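Side-chain contacts in N-acetylgalactosaminyltransferase 7 (Homo sapiens, PDB 6IWR), which is a glycosyltransferase with a GT-A type domain and a C-terminal ricin-type beta-trefoil lectin domain: residues A[298-303]-A[407-412]; A[337-342]-A[357-362]; A[363-368]-A[440-445]. All blocks are in the same frame, centred on the assembly; numbering follows the deposited sequence.

Following the chain from its N terminus, the hairpin turn at 298-303 comes first; interaction 1 joins it to helix 400-412 and so closes a loop of just over a hundred residues. Interaction 2 lies wholly within that loop and spans a short excursion between helix 336-342 and helix 355-365. Interaction 3 opens next, at the C-terminal end of helix 355-365, and closes on helix 436-444, so its segments alternate with those of interaction 1. Helix 355-365 is common to interactions 2 and 3 and also touches both sides of interaction 1. Together the contacts link the hairpin and helices 336-342, 355-365, 400-412 and 436-444; the first two helices adjoin strands of the GT-A sheet.

Interaction 1 (A[298-303]-A[407-412]); sequences WSMLWK and RVVEVW
Met300 reaches from the turn of a beta hairpin to Val408 and Val409 of helix 400-412. The turn joins strand 292-296 to strand 302-306, and its first residues are anchored by polar bonds: Trp298 sends NE1 to the carbonyl of Tyr465, while Ser299 binds Asp297 through OG and offers its own carbonyl to Arg424. At Met300 the backbone takes up positive phi (74°), and the side chain leaves toward the helix. It runs out extended, CG anti to the backbone N (chi1 -161°), and bends only at the sulfur, which sets the terminal methyl between the two valines. CE lies 3.6 Å from Val408 CG1 and 3.6 Å from Val409 CG2. It meets a different branch on each: on Val408 the methyl anti to the backbone N, on Val409 the one beside it. Leu301 then ties the turn back, its N bonded to Asp297, and by Lys303 the chain is in the second strand, paired with Ala295. Neighbours pack around the methyl cluster: Phe357 touches Met300, Tyr361 touches Val408 and Phe420 touches Val409. With three buried residues meeting through methyl groups, the contact rests on dispersion and the exclusion of water, and is not directional; the polar bonds that fix the turn are made elsewhere.

Interaction 2 (A[337-342]-A[357-362]); sequences EFFFEL and FEISYK
Phe339 and Leu342 meet Ile359 in a buried, largely apolar helix-to-helix contact beside the mixed sheet of the GT-A domain, where helix 336-342 crosses helix 355-365 almost perpendicularly (97° between the segment axes, 11.5 Å apart at their closest). In the apolar patch the delta methyl of Ile359 meets both partners. It approaches the Phe339 ring obliquely, CD1 coming 3.4 Å from CE1, and Leu342 CD2 stands 4.0 Å from that same CD1; both side chains cross the isoleucine at about a right angle. The CG1 branch of Ile359, swung away from its own amide nitrogen (chi1 -168°), carries the methyl out to them. Helix 336-342 directly follows strand 332-335, which pairs with strands 236-240 and 264-274, and helix 355-365 leads into strand 369-373 of the same sheet, so the contact joins two connecting elements. Phe339 also rests on Leu237 and Tyr239 of strand 236-240. On the polar flank the Lys362 chain lies against Leu342, CE to CB 4.3 Å, and bends at its outer torsions to form a salt bridge with Glu358, NZ to OE2 2.8 Å, met on the syn side but 27° out of the carboxylate plane; Leu344 O also binds NZ. One water donates to Leu342 O at 2.9 Å and is weakly bonded to Lys362 NZ at 3.5 Å.

Interaction 3 (A[363-368]-A[440-445]); sequences IWQCGG and KFREDH
Cys366, joined by a disulfide to Cys447, meets the ring of Phe441 obliquely where helix 355-365 ends in a Schellman motif. Its SG is 4.0 Å from Phe441 CE2, a sulfur-aromatic contact with the sulfur 69° off the ring normal. The ring is backed by His445, the first residue past the end of its helix, whose CD2 lies over one face, offset toward the rim. One residue before Cys366, the amide end of Gln365 stands over one face of the Arg442 guanidinium, offset toward the rim, with the two planes nearly perpendicular (85°). The arginine chain, stretched from CG to NE, trails away from its backbone N (chi1 -175°), and its NH1 is engaged by Val411 O and by Asp414, so the group is held from the side of helix 400-412; Trp412 of that helix touches Gln365, Cys366 and Arg442 alike. Beyond Cys366 the chain turns at Gly367, whose positive phi makes it the C-prime residue. Gly368 N bonds Ile363 O at 2.6 Å, and Gly367 N binds Trp364 O weakly. The result is a Schellman-capped helix terminus pinned by a disulfide to the chain just after helix 436-444.

Interaction 1 (A[298-303]-A[407-412])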
loop_
_atom_site.group_PDB
_atom_site.type_symbol
_atom_site.label_atom_id
_atom_site.label_comp_id
_atom_site.label_asym_id
_atom_site.label_seq_id
_atom_site.Cartn_x
_atom_site.Cartn_y
_atom_site.Cartn_z
ATOM N N TRP A 298 -2.045 22.322 -9.204
ATOM C CA TRP A 298 -3.277 23.097 -9.117
ATOM C C TRP A 298 -4.381 22.417 -8.308
ATOM O O TRP A 298 -5.481 22.976 -8.181
ATOM C CB TRP A 298 -3.721 23.458 -10.533
ATOM C CG TRP A 298 -2.587 24.198 -11.132
ATOM C CD1 TRP A 298 -1.675 23.736 -12.044
ATOM C CD2 TRP A 298 -2.152 25.509 -10.765
ATOM N NE1 TRP A 298 -0.725 24.704 -12.299
ATOM C CE2 TRP A 298 -0.998 25.798 -11.522
ATOM C CE3 TRP A 298 -2.634 26.474 -9.867
ATOM C CZ2 TRP A 298 -0.330 26.998 -11.417
ATOM C CZ3 TRP A 298 -1.973 27.682 -9.774
ATOM C CH2 TRP A 298 -0.828 27.929 -10.533
ATOM N N SER A 299 -4.104 21.246 -7.744
ATOM C CA SER A 299 -4.886 20.719 -6.632
ATOM C C SER A 299 -4.341 21.191 -5.295
ATOM O O SER A 299 -4.930 20.887 -4.245
ATOM C CB SER A 299 -4.917 19.191 -6.668
ATOM O OG SER A 299 -3.702 18.698 -7.183
ATOM N N MET A 300 -3.240 21.941 -5.333
ATOM C CA MET A 300 -2.587 22.513 -4.164
ATOM C C MET A 300 -1.843 21.456 -3.349
ATOM O O MET A 300 -1.725 21.573 -2.132
ATOM C CB MET A 300 -3.565 23.282 -3.275
ATOM C CG MET A 300 -2.832 24.246 -2.358
ATOM S SD MET A 300 -3.833 25.257 -1.248
ATOM C CE MET A 300 -3.923 26.805 -2.113
ATOM N N LEU A 301 -1.336 20.424 -4.010
ATOM C CA LEU A 301 -0.397 19.516 -3.378
ATOM C C LEU A 301 1.009 20.104 -3.436
ATOM O O LEU A 301 1.448 20.616 -4.472
ATOM C CB LEU A 301 -0.421 18.151 -4.056
ATOM C CG LEU A 301 -1.790 17.483 -3.980
ATOM C CD1 LEU A 301 -1.679 16.101 -4.584
ATOM C CD2 LEU A 301 -2.336 17.465 -2.535
ATOM N N TRP A 302 1.700 20.030 -2.307
ATOM C CA TRP A 302 3.070 20.490 -2.200
ATOM C C TRP A 302 3.976 19.802 -3.218
ATOM O O TRP A 302 3.905 18.587 -3.395
ATOM C CB TRP A 302 3.548 20.213 -0.778
ATOM C CG TRP A 302 4.995 20.307 -0.611
ATOM C CD1 TRP A 302 5.882 19.269 -0.541
ATOM C CD2 TRP A 302 5.760 21.507 -0.499
ATOM N NE1 TRP A 302 7.151 19.760 -0.387
ATOM C CE2 TRP A 302 7.102 21.131 -0.363
ATOM C CE3 TRP A 302 5.438 22.866 -0.496
ATOM C CZ2 TRP A 302 8.120 22.057 -0.228
ATOM C CZ3 TRP A 302 6.456 23.786 -0.363
ATOM C CH2 TRP A 302 7.780 23.375 -0.230
ATOM N N LYS A 303 4.845 20.579 -3.866
ATOM C CA LYS A 303 5.772 20.097 -4.885
ATOM C C LYS A 303 7.082 20.875 -4.771
ATOM O O LYS A 303 7.113 22.006 -4.267
ATOM C CB LYS A 303 5.215 20.274 -6.313
ATOM C CG LYS A 303 3.934 19.518 -6.659
ATOM C CD LYS A 303 4.143 18.022 -6.822
ATOM C CE LYS A 303 2.815 17.313 -7.122
ATOM N NZ LYS A 303 2.932 15.810 -7.089
ATOM N N ARG A 407 -10.509 27.746 1.455
ATOM C CA ARG A 407 -10.340 29.043 2.095
ATOM C C ARG A 407 -9.117 29.749 1.535
ATOM O O ARG A 407 -9.179 30.914 1.130
ATOM C CB ARG A 407 -10.246 28.875 3.612
ATOM C CG ARG A 407 -11.490 28.233 4.243
ATOM C CD ARG A 407 -11.354 28.113 5.736
ATOM N NE ARG A 407 -11.069 29.403 6.347
ATOM C CZ ARG A 407 -11.995 30.313 6.655
ATOM N NH1 ARG A 407 -13.272 30.091 6.386
ATOM N NH2 ARG A 407 -11.652 31.469 7.213
ATOM N N VAL A 408 -8.002 29.038 1.445
ATOM C CA VAL A 408 -6.790 29.663 0.934
ATOM C C VAL A 408 -7.013 30.177 -0.474
ATOM O O VAL A 408 -6.673 31.324 -0.793
ATOM C CB VAL A 408 -5.609 28.684 0.988
ATOM C CG1 VAL A 408 -4.356 29.354 0.412
ATOM C CG2 VAL A 408 -5.379 28.244 2.425
ATOM N N VAL A 409 -7.577 29.328 -1.343
ATOM C CA VAL A 409 -7.707 29.678 -2.756
ATOM C C VAL A 409 -8.645 30.865 -2.928
ATOM O O VAL A 409 -8.352 31.806 -3.679
ATOM C CB VAL A 409 -8.185 28.462 -3.568
ATOM C CG1 VAL A 409 -8.728 28.902 -4.940
ATOM C CG2 VAL A 409 -7.045 27.425 -3.720
ATOM N N GLU A 410 -9.786 30.838 -2.226
ATOM C CA GLU A 410 -10.806 31.859 -2.410
ATOM C C GLU A 410 -10.307 33.246 -1.997
ATOM O O GLU A 410 -10.769 34.266 -2.541
ATOM C CB GLU A 410 -12.065 31.483 -1.621
ATOM C CG GLU A 410 -13.081 30.559 -2.347
ATOM C CD GLU A 410 -13.489 31.063 -3.723
ATOM O OE1 GLU A 410 -13.770 30.216 -4.612
ATOM O OE2 GLU A 410 -13.512 32.301 -3.914
ATOM N N VAL A 411 -9.368 33.330 -1.052
ATOM C CA VAL A 411 -8.921 34.657 -0.636
ATOM C C VAL A 411 -7.696 35.118 -1.433
ATOM O O VAL A 411 -7.515 36.320 -1.629
ATOM C CB VAL A 411 -8.680 34.712 0.894
ATOM C CG1 VAL A 411 -8.074 33.455 1.373
ATOM C CG2 VAL A 411 -7.756 35.876 1.261
ATOM N N TRP A 412 -6.883 34.198 -1.958
ATOM C CA TRP A 412 -5.575 34.566 -2.500
ATOM C C TRP A 412 -5.388 34.312 -3.988
ATOM O O TRP A 412 -4.621 35.041 -4.616
ATOM C CB TRP A 412 -4.449 33.844 -1.734
ATOM C CG TRP A 412 -4.333 34.312 -0.324
ATOM C CD1 TRP A 412 -4.645 33.611 0.818
ATOM C CD2 TRP A 412 -3.935 35.618 0.107
ATOM N NE1 TRP A 412 -4.448 34.416 1.939
ATOM C CE2 TRP A 412 -4.013 35.646 1.522
ATOM C CE3 TRP A 412 -3.539 36.779 -0.566
ATOM C CZ2 TRP A 412 -3.703 36.781 2.259
ATOM C CZ3 TRP A 412 -3.228 37.911 0.179
ATOM C CH2 TRP A 412 -3.310 37.903 1.570
#

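Interaction 2 (A[337-342]-A[357-362])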
loop_
_atom_site.group_PDB
_atom_site.type_symbol
_atom_site.label_atom_id
_atom_site.label_comp_id
_atom_site.label_asym_id
_atom_site.label_seq_id
_atom_site.Cartn_x
_atom_site.Cartn_y
_atom_site.Cartn_z
ATOM N N GLU A 337 6.359 40.091 15.568
ATOM C CA GLU A 337 5.364 41.100 15.317
ATOM C C GLU A 337 4.791 40.970 13.922
ATOM O O GLU A 337 3.607 41.141 13.718
ATOM C CB GLU A 337 5.979 42.474 15.502
ATOM C CG GLU A 337 5.347 43.291 16.602
ATOM C CD GLU A 337 5.642 44.764 16.467
ATOM O OE1 GLU A 337 6.823 45.121 16.271
ATOM O OE2 GLU A 337 4.691 45.565 16.561
ATOM N N PHE A 338 5.655 40.688 12.962
ATOM C CA PHE A 338 5.250 40.568 11.577
ATOM C C PHE A 338 4.279 39.427 11.335
ATOM O O PHE A 338 3.289 39.595 10.665
ATOM C CB PHE A 338 6.479 40.379 10.715
ATOM C CG PHE A 338 6.192 40.349 9.261
ATOM C CD1 PHE A 338 5.604 41.422 8.644
ATOM C CD2 PHE A 338 6.516 39.254 8.516
ATOM C CE1 PHE A 338 5.341 41.394 7.302
ATOM C CE2 PHE A 338 6.263 39.222 7.173
ATOM C CZ PHE A 338 5.672 40.291 6.569
ATOM N N PHE A 339 4.557 38.270 11.916
ATOM C CA PHE A 339 3.588 37.192 11.958
ATOM C C PHE A 339 2.268 37.679 12.548
ATOM O O PHE A 339 1.195 37.391 12.010
ATOM C CB PHE A 339 4.148 36.025 12.763
ATOM C CG PHE A 339 3.458 34.744 12.492
ATOM C CD1 PHE A 339 2.744 34.580 11.325
ATOM C CD2 PHE A 339 3.515 33.703 13.400
ATOM C CE1 PHE A 339 2.111 33.394 11.062
ATOM C CE2 PHE A 339 2.881 32.511 13.150
ATOM C CZ PHE A 339 2.179 32.352 11.975
ATOM N N PHE A 340 2.316 38.440 13.648
ATOM C CA PHE A 340 1.050 38.966 14.153
ATOM C C PHE A 340 0.444 39.970 13.180
ATOM O O PHE A 340 -0.766 39.924 12.920
ATOM C CB PHE A 340 1.210 39.556 15.551
ATOM C CG PHE A 340 1.195 38.517 16.612
ATOM C CD1 PHE A 340 -0.002 38.079 17.165
ATOM C CD2 PHE A 340 2.374 37.906 17.005
ATOM C CE1 PHE A 340 -0.020 37.070 18.123
ATOM C CE2 PHE A 340 2.365 36.912 17.952
ATOM C CZ PHE A 340 1.162 36.492 18.521
ATOM N N GLU A 341 1.255 40.784 12.526
ATOM C CA GLU A 341 0.706 41.707 11.543
ATOM C C GLU A 341 -0.001 40.933 10.424
ATOM O O GLU A 341 -1.024 41.368 9.908
ATOM C CB GLU A 341 1.794 42.623 10.992
ATOM C CG GLU A 341 2.299 43.628 12.012
ATOM C CD GLU A 341 3.401 44.509 11.472
ATOM O OE1 GLU A 341 4.454 43.971 11.080
ATOM O OE2 GLU A 341 3.217 45.739 11.444
ATOM N N LEU A 342 0.579 39.811 10.017
ATOM C CA LEU A 342 -0.095 38.854 9.148
ATOM C C LEU A 342 -1.279 38.277 9.913
ATOM O O LEU A 342 -2.340 38.031 9.358
ATOM C CB LEU A 342 0.870 37.768 8.676
ATOM C CG LEU A 342 1.701 38.062 7.421
ATOM C CD1 LEU A 342 1.702 39.533 7.037
ATOM C CD2 LEU A 342 3.121 37.549 7.576
ATOM N N PHE A 357 0.827 27.156 2.497
ATOM C CA PHE A 357 0.489 27.964 1.353
ATOM C C PHE A 357 -0.091 29.327 1.696
ATOM O O PHE A 357 0.269 30.307 1.104
ATOM C CB PHE A 357 -0.433 27.184 0.437
ATOM C CG PHE A 357 0.189 25.948 -0.116
ATOM C CD1 PHE A 357 1.397 26.003 -0.755
ATOM C CD2 PHE A 357 -0.435 24.733 0.007
ATOM C CE1 PHE A 357 1.974 24.870 -1.263
ATOM C CE2 PHE A 357 0.135 23.597 -0.499
ATOM C CZ PHE A 357 1.340 23.665 -1.135
ATOM N N GLU A 358 -0.969 29.367 2.683
ATOM C CA GLU A 358 -1.627 30.589 3.088
ATOM C C GLU A 358 -0.681 31.662 3.619
ATOM O O GLU A 358 -0.788 32.810 3.232
ATOM C CB GLU A 358 -2.660 30.259 4.154
ATOM C CG GLU A 358 -3.718 31.316 4.342
ATOM C CD GLU A 358 -3.621 32.034 5.660
ATOM O OE1 GLU A 358 -2.995 31.518 6.577
ATOM O OE2 GLU A 358 -4.171 33.128 5.770
ATOM N N ILE A 359 0.262 31.275 4.472
ATOM C CA ILE A 359 1.275 32.195 4.976
ATOM C C ILE A 359 2.236 32.592 3.867
ATOM O O ILE A 359 2.671 33.751 3.811
ATOM C CB ILE A 359 2.000 31.567 6.187
ATOM C CG1 ILE A 359 2.853 32.602 6.924
ATOM C CG2 ILE A 359 2.891 30.419 5.750
ATOM C CD1 ILE A 359 2.072 33.644 7.628
ATOM N N SER A 360 2.564 31.663 2.953
ATOM C CA SER A 360 3.407 32.010 1.801
ATOM C C SER A 360 2.766 33.094 0.936
ATOM O O SER A 360 3.399 34.115 0.638
ATOM C CB SER A 360 3.689 30.778 0.945
ATOM O OG SER A 360 4.340 29.776 1.690
ATOM N N TYR A 361 1.524 32.880 0.487
ATOM C CA TYR A 361 0.876 33.899 -0.335
ATOM C C TYR A 361 0.770 35.222 0.428
ATOM O O TYR A 361 1.161 36.270 -0.098
ATOM C CB TYR A 361 -0.493 33.415 -0.828
ATOM C CG TYR A 361 -0.458 32.053 -1.500
ATOM C CD1 TYR A 361 0.551 31.720 -2.387
ATOM C CD2 TYR A 361 -1.433 31.099 -1.222
ATOM C CE1 TYR A 361 0.583 30.479 -2.990
ATOM C CE2 TYR A 361 -1.418 29.856 -1.811
ATOM C CZ TYR A 361 -0.411 29.542 -2.696
ATOM O OH TYR A 361 -0.384 28.286 -3.282
ATOM N N LYS A 362 0.300 35.194 1.688
ATOM C CA LYS A 362 0.269 36.428 2.485
ATOM C C LYS A 362 1.609 37.162 2.438
ATOM O O LYS A 362 1.664 38.371 2.167
ATOM C CB LYS A 362 -0.105 36.153 3.951
ATOM C CG LYS A 362 -1.570 35.907 4.176
ATOM C CD LYS A 362 -2.039 36.335 5.550
ATOM C CE LYS A 362 -1.865 35.233 6.574
ATOM N NZ LYS A 362 -3.073 35.098 7.422
HETATM O O HOH W 1 -5.000 37.888 8.237
#

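Interaction 3 (A[363-368]-A[440-445])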
loop_
_atom_site.group_PDB
_atom_site.type_symbol
_atom_site.label_atom_id
_atom_site.label_comp_id
_atom_site.label_asym_id
_atom_site.label_seq_id
_atom_site.Cartn_x
_atom_site.Cartn_y
_atom_site.Cartn_z
ATOM N N ILE A 363 2.704 36.456 2.741
ATOM C CA ILE A 363 3.987 37.142 2.833
ATOM C C ILE A 363 4.327 37.791 1.497
ATOM O O ILE A 363 4.722 38.967 1.427
ATOM C CB ILE A 363 5.091 36.173 3.269
ATOM C CG1 ILE A 363 4.904 35.790 4.721
ATOM C CG2 ILE A 363 6.436 36.800 3.038
ATOM C CD1 ILE A 363 5.871 34.713 5.177
ATOM N N TRP A 364 4.195 37.025 0.418
ATOM C CA TRP A 364 4.658 37.499 -0.875
ATOM C C TRP A 364 3.764 38.614 -1.401
ATOM O O TRP A 364 4.253 39.683 -1.794
ATOM C CB TRP A 364 4.705 36.337 -1.857
ATOM C CG TRP A 364 5.978 35.565 -1.866
ATOM C CD1 TRP A 364 6.121 34.223 -1.673
ATOM C CD2 TRP A 364 7.288 36.071 -2.141
ATOM N NE1 TRP A 364 7.428 33.859 -1.809
ATOM C CE2 TRP A 364 8.175 34.969 -2.091
ATOM C CE3 TRP A 364 7.798 37.343 -2.443
ATOM C CZ2 TRP A 364 9.552 35.103 -2.290
ATOM C CZ3 TRP A 364 9.153 37.480 -2.657
ATOM C CH2 TRP A 364 10.022 36.361 -2.586
ATOM N N GLN A 365 2.449 38.389 -1.413
ATOM C CA GLN A 365 1.539 39.343 -2.018
ATOM C C GLN A 365 1.353 40.599 -1.190
ATOM O O GLN A 365 0.864 41.601 -1.717
ATOM C CB GLN A 365 0.190 38.690 -2.271
ATOM C CG GLN A 365 0.216 37.715 -3.426
ATOM C CD GLN A 365 -1.068 36.941 -3.523
ATOM O OE1 GLN A 365 -2.116 37.505 -3.855
ATOM N NE2 GLN A 365 -1.007 35.648 -3.208
ATOM N N CYS A 366 1.744 40.597 0.076
ATOM C CA CYS A 366 1.579 41.783 0.894
ATOM C C CYS A 366 2.894 42.487 1.143
ATOM O O CYS A 366 2.990 43.287 2.079
ATOM C CB CYS A 366 0.882 41.441 2.210
ATOM S SG CYS A 366 -0.734 40.633 1.920
ATOM N N GLY A 367 3.904 42.216 0.324
ATOM C CA GLY A 367 5.115 43.001 0.360
ATOM C C GLY A 367 6.306 42.379 1.049
ATOM O O GLY A 367 7.369 43.003 1.084
ATOM N N GLY A 368 6.181 41.165 1.579
ATOM C CA GLY A 368 7.285 40.488 2.216
ATOM C C GLY A 368 8.055 39.626 1.239
ATOM O O GLY A 368 7.878 39.704 0.023
ATOM N N LYS A 440 -11.019 41.247 3.763
ATOM C CA LYS A 440 -10.792 42.637 4.149
ATOM C C LYS A 440 -9.319 42.899 4.473
ATOM O O LYS A 440 -8.787 43.978 4.158
ATOM C CB LYS A 440 -11.679 43.006 5.330
ATOM C CG LYS A 440 -11.548 44.446 5.747
ATOM C CD LYS A 440 -12.687 44.849 6.672
ATOM C CE LYS A 440 -12.253 45.887 7.699
ATOM N NZ LYS A 440 -11.570 47.026 7.080
ATOM N N PHE A 441 -8.645 41.936 5.109
ATOM C CA PHE A 441 -7.214 42.083 5.366
ATOM C C PHE A 441 -6.450 42.377 4.080
ATOM O O PHE A 441 -5.674 43.340 4.002
ATOM C CB PHE A 441 -6.662 40.822 6.028
ATOM C CG PHE A 441 -5.174 40.816 6.151
ATOM C CD1 PHE A 441 -4.555 41.358 7.276
ATOM C CD2 PHE A 441 -4.382 40.278 5.138
ATOM C CE1 PHE A 441 -3.173 41.364 7.386
ATOM C CE2 PHE A 441 -3.002 40.263 5.250
ATOM C CZ PHE A 441 -2.395 40.814 6.376
ATOM N N ARG A 442 -6.669 41.551 3.055
ATOM C CA ARG A 442 -5.948 41.711 1.800
ATOM C C ARG A 442 -6.234 43.063 1.162
ATOM O O ARG A 442 -5.322 43.716 0.641
ATOM C CB ARG A 442 -6.322 40.581 0.855
ATOM C CG ARG A 442 -5.540 40.609 -0.396
ATOM C CD ARG A 442 -5.954 39.484 -1.304
ATOM N NE ARG A 442 -5.534 39.755 -2.672
ATOM C CZ ARG A 442 -5.746 38.929 -3.687
ATOM N NH1 ARG A 442 -6.370 37.776 -3.488
ATOM N NH2 ARG A 442 -5.325 39.256 -4.901
ATOM N N GLU A 443 -7.492 43.507 1.196
ATOM C CA GLU A 443 -7.818 44.813 0.637
ATOM C C GLU A 443 -7.237 45.950 1.469
ATOM O O GLU A 443 -6.699 46.907 0.916
ATOM C CB GLU A 443 -9.327 44.965 0.497
ATOM C CG GLU A 443 -9.820 44.607 -0.897
ATOM C CD GLU A 443 -11.332 44.467 -0.986
ATOM O OE1 GLU A 443 -11.972 44.127 0.044
ATOM O OE2 GLU A 443 -11.875 44.697 -2.096
ATOM N N ASP A 444 -7.337 45.877 2.792
ATOM C CA ASP A 444 -6.863 46.993 3.605
ATOM C C ASP A 444 -5.368 47.213 3.426
ATOM O O ASP A 444 -4.910 48.359 3.378
ATOM C CB ASP A 444 -7.202 46.764 5.078
ATOM C CG ASP A 444 -8.678 46.998 5.384
ATOM O OD1 ASP A 444 -9.385 47.548 4.513
ATOM O OD2 ASP A 444 -9.131 46.599 6.480
ATOM N N HIS A 445 -4.593 46.132 3.317
ATOM C CA HIS A 445 -3.147 46.201 3.130
ATOM C C HIS A 445 -2.724 46.316 1.670
ATOM O O HIS A 445 -1.528 46.256 1.383
ATOM C CB HIS A 445 -2.476 44.980 3.759
ATOM C CG HIS A 445 -2.522 44.977 5.254
ATOM N ND1 HIS A 445 -1.459 45.372 6.035
ATOM C CD2 HIS A 445 -3.508 44.624 6.115
ATOM C CE1 HIS A 445 -1.783 45.258 7.311
ATOM N NE2 HIS A 445 -3.024 44.812 7.388
#